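PDB 3KUV: fluoroacetyl coenzyme A thioesterase from Streptomyces cattleya, which hydrolyses fluoroacetyl-CoA to fluoroacetate and coenzyme A, conferring resistance to fluoroacetate, while leaving acetyl-CoA untouched. Local coordinates for residues L48-C53 / G116-A121. The protein carries 1 engineered substitution. Sequence-based numbering, arbitrary orientation.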
ATOM      1  N   LEU B  48       5.362  -4.136   2.542  1.00  9.52           N
ATOM      2  CA  LEU B  48       6.482  -4.507   3.414  1.00  8.03           C
ATOM      3  C   LEU B  48       6.051  -4.516   4.873  1.00  9.28           C
ATOM      4  O   LEU B  48       6.533  -5.388   5.640  1.00  9.11           O
ATOM      5  CB  LEU B  48       7.607  -3.434   3.235  1.00 11.84           C
ATOM      6  CG  LEU B  48       8.952  -3.797   3.953  1.00 10.65           C
ATOM      7  CD1 LEU B  48       9.642  -5.023   3.264  1.00 14.48           C
ATOM      8  CD2 LEU B  48       9.866  -2.577   3.851  1.00 11.62           C
ATOM      9  N   MET B  49       5.201  -3.554   5.249  1.00  8.45           N
ATOM     10  CA  MET B  49       4.656  -3.589   6.648  1.00 10.52           C
ATOM     11  C   MET B  49       3.799  -4.846   6.857  1.00 11.01           C
ATOM     12  O   MET B  49       3.888  -5.525   7.883  1.00 10.24           O
ATOM     13  CB  MET B  49       3.764  -2.333   6.838  1.00  8.67           C
ATOM     14  CG  MET B  49       4.715  -1.153   6.960  1.00 10.70           C
ATOM     15  SD  MET B  49       3.770   0.397   7.050  1.00 12.95           S
ATOM     16  CE  MET B  49       5.034   1.541   7.808  1.00 12.72           C
ATOM     17  N   GLU B  50       2.991  -5.222   5.874  1.00 10.18           N
ATOM     18  CA  GLU B  50       2.246  -6.473   5.967  1.00  9.27           C
ATOM     19  C   GLU B  50       3.215  -7.631   6.149  1.00 10.66           C
ATOM     20  O   GLU B  50       2.983  -8.513   6.969  1.00 11.38           O
ATOM     21  CB  GLU B  50       1.374  -6.760   4.717  1.00 11.12           C
ATOM     22  CG  GLU B  50       0.246  -5.739   4.571  1.00 14.21           C
ATOM     23  CD  GLU B  50      -0.819  -6.319   3.624  1.00 17.09           C
ATOM     24  OE1 GLU B  50      -1.516  -7.328   3.932  1.00 15.53           O
ATOM     25  OE2 GLU B  50      -1.011  -5.771   2.477  1.00 22.10           O
ATOM     26  N   TRP B  51       4.236  -7.692   5.301  1.00 10.12           N
ATOM     27  CA  TRP B  51       5.199  -8.791   5.351  1.00 10.28           C
ATOM     28  C   TRP B  51       5.827  -8.907   6.743  1.00  9.83           C
ATOM     29  O   TRP B  51       5.962 -10.047   7.254  1.00 10.52           O
ATOM     30  CB  TRP B  51       6.242  -8.507   4.252  1.00 11.54           C
ATOM     31  CG  TRP B  51       7.241  -9.655   3.938  1.00 10.43           C
ATOM     32  CD1 TRP B  51       7.354 -10.900   4.575  1.00 13.50           C
ATOM     33  CD2 TRP B  51       8.340  -9.538   3.033  1.00 12.31           C
ATOM     34  NE1 TRP B  51       8.462 -11.597   4.010  1.00 13.05           N
ATOM     35  CE2 TRP B  51       9.096 -10.763   3.112  1.00 12.72           C
ATOM     36  CE3 TRP B  51       8.798  -8.491   2.190  1.00 15.03           C
ATOM     37  CZ2 TRP B  51      10.262 -10.951   2.350  1.00 15.58           C
ATOM     38  CZ3 TRP B  51       9.981  -8.679   1.430  1.00 16.91           C
ATOM     39  CH2 TRP B  51      10.683  -9.947   1.529  1.00 18.34           C
ATOM     40  N   ALA B  52       6.279  -7.813   7.313  1.00  9.43           N
ATOM     41  CA  ALA B  52       6.802  -7.836   8.674  1.00  9.73           C
ATOM     42  C   ALA B  52       5.803  -8.484   9.621  1.00 11.83           C
ATOM     43  O   ALA B  52       6.226  -9.319  10.423  1.00 11.69           O
ATOM     44  CB  ALA B  52       7.141  -6.428   9.145  1.00  9.92           C
ATOM     45  N   CYS B  53       4.535  -8.029   9.618  1.00 10.90           N
ATOM     46  CA  CYS B  53       3.544  -8.584  10.553  1.00 10.28           C
ATOM     47  C   CYS B  53       3.260 -10.064  10.263  1.00 11.15           C
ATOM     48  O   CYS B  53       3.110 -10.847  11.233  1.00 11.70           O
ATOM     49  CB  CYS B  53       2.271  -7.733  10.562  1.00 10.36           C
ATOM     50  SG  CYS B  53       2.521  -6.051  11.047  1.00 11.42           S
ATOM     51  N   GLY B 116       2.284   4.188  11.928  1.00  8.51           N
ATOM     52  CA  GLY B 116       0.876   4.156  12.110  1.00  8.42           C
ATOM     53  C   GLY B 116       0.460   2.778  12.562  1.00  7.73           C
ATOM     54  O   GLY B 116       1.120   2.192  13.421  1.00  8.96           O
ATOM     55  N   THR B 117      -0.706   2.358  12.104  1.00  8.03           N
ATOM     56  CA  THR B 117      -1.347   1.145  12.580  1.00  9.37           C
ATOM     57  C   THR B 117      -1.697   0.210  11.427  1.00 10.05           C
ATOM     58  O   THR B 117      -1.858   0.635  10.286  1.00 10.33           O
ATOM     59  CB  THR B 117      -2.629   1.439  13.396  1.00  9.33           C
ATOM     60  OG1 THR B 117      -3.498   2.310  12.611  1.00 11.28           O
ATOM     61  CG2 THR B 117      -2.319   2.148  14.758  1.00 12.26           C
ATOM     62  N   HIS B 118      -1.859  -1.078  11.734  1.00  9.20           N
ATOM     63  CA  HIS B 118      -2.204  -2.110  10.722  1.00  9.88           C
ATOM     64  C   HIS B 118      -2.996  -3.186  11.451  1.00 10.73           C
ATOM     65  O   HIS B 118      -2.618  -3.600  12.599  1.00 12.55           O
ATOM     66  CB  HIS B 118      -0.923  -2.752  10.188  1.00 10.72           C
ATOM     67  CG  HIS B 118      -1.202  -3.815   9.148  1.00  9.98           C
ATOM     68  ND1 HIS B 118      -0.606  -5.071   9.087  1.00 13.07           N
ATOM     69  CD2 HIS B 118      -2.085  -3.765   8.120  1.00  6.76           C
ATOM     70  CE1 HIS B 118      -1.074  -5.729   8.028  1.00  6.23           C
ATOM     71  NE2 HIS B 118      -1.958  -4.963   7.444  1.00 11.53           N
ATOM     72  N   GLU B 119      -4.038  -3.688  10.827  1.00  8.25           N
ATOM     73  CA  GLU B 119      -4.816  -4.837  11.408  1.00  8.72           C
ATOM     74  C   GLU B 119      -4.867  -5.941  10.390  1.00  9.36           C
ATOM     75  O   GLU B 119      -4.872  -5.683   9.166  1.00  9.08           O
ATOM     76  CB  GLU B 119      -6.238  -4.393  11.699  1.00 11.46           C
ATOM     77  CG  GLU B 119      -6.308  -3.386  12.921  1.00 13.66           C
ATOM     78  CD  GLU B 119      -5.870  -1.992  12.582  1.00 20.74           C
ATOM     79  OE1 GLU B 119      -6.247  -1.543  11.496  1.00 20.40           O
ATOM     80  OE2 GLU B 119      -5.228  -1.286  13.373  1.00 22.73           O
ATOM     81  N   ARG B 120      -4.904  -7.171  10.920  1.00  9.25           N
ATOM     82  CA  ARG B 120      -4.963  -8.385  10.121  1.00  8.64           C
ATOM     83  C   ARG B 120      -6.018  -9.343  10.644  1.00  9.65           C
ATOM     84  O   ARG B 120      -6.410  -9.264  11.783  1.00 10.89           O
ATOM     85  CB  ARG B 120      -3.627  -9.124  10.189  1.00  8.69           C
ATOM     86  CG  ARG B 120      -2.458  -8.205   9.646  1.00  9.04           C
ATOM     87  CD  ARG B 120      -1.169  -8.980   9.381  1.00  8.66           C
ATOM     88  NE  ARG B 120      -1.286  -9.942   8.290  1.00  9.08           N
ATOM     89  CZ  ARG B 120      -1.377  -9.636   6.998  1.00  9.44           C
ATOM     90  NH1 ARG B 120      -1.202  -8.334   6.639  1.00  9.37           N
ATOM     91  NH2 ARG B 120      -1.615 -10.536   6.040  1.00 11.09           N
ATOM     92  N   ALA B 121      -6.471 -10.258   9.794  1.00  9.61           N
ATOM     93  CA  ALA B 121      -7.403 -11.292  10.159  1.00  9.84           C
ATOM     94  C   ALA B 121      -6.840 -12.677   9.758  1.00  9.85           C
ATOM     95  O   ALA B 121      -6.432 -12.851   8.594  1.00 10.57           O
ATOM     96  CB  ALA B 121      -8.757 -11.107   9.463  1.00 11.99           C
TER
HETATM   97  O   HOH W   1      -1.353 -10.047   3.242  1.00 30.66           O
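Glu50 OE1 is gripped twice, by Arg120 NH1 at 2.9 Å through a nearly straight hydrogen bond (171°) that is part of a salt bridge, and by a water that donates to it at 2.8 Å. The arginine meets the anti lone pair of OE1, and the carboxylate oxygen lies in the guanidinium plane. The same water accepts from Arg120 NH2 at 2.9 Å, so carboxylate, guanidinium and water close a small ring. Arg120 reaches this position through a bend at chi3 (66°), with Ser67 OG taking the hydrogen of NE; two side chains and a water thus fix the rotation of the guanidinium, while Glu50 O lies over one of its faces. Glu50 lies on helix 42-57, the central helix of the hot dog fold, which the antiparallel sheet wraps, and the contact joins it to strand 112-124 within the active site: Glu50 is an active-site residue, Arg120 binds substrate, and an acetate ion lies beside the glutamate. The His118 side chain leaves the strand with CG anti to the backbone N (chi1 -180°), which carries the imidazole toward the helix. There Glu50 CG approaches CE1 obliquely at 3.7 Å, whereas Cys53 SG sits at the ring edge, 3.8 Å from ND1, a buried nitrogen with no hydrogen-bonding partner in the model. Two residues further along the strand, on the same face, Arg120 CD packs against Cys53 CB at 3.8 Å.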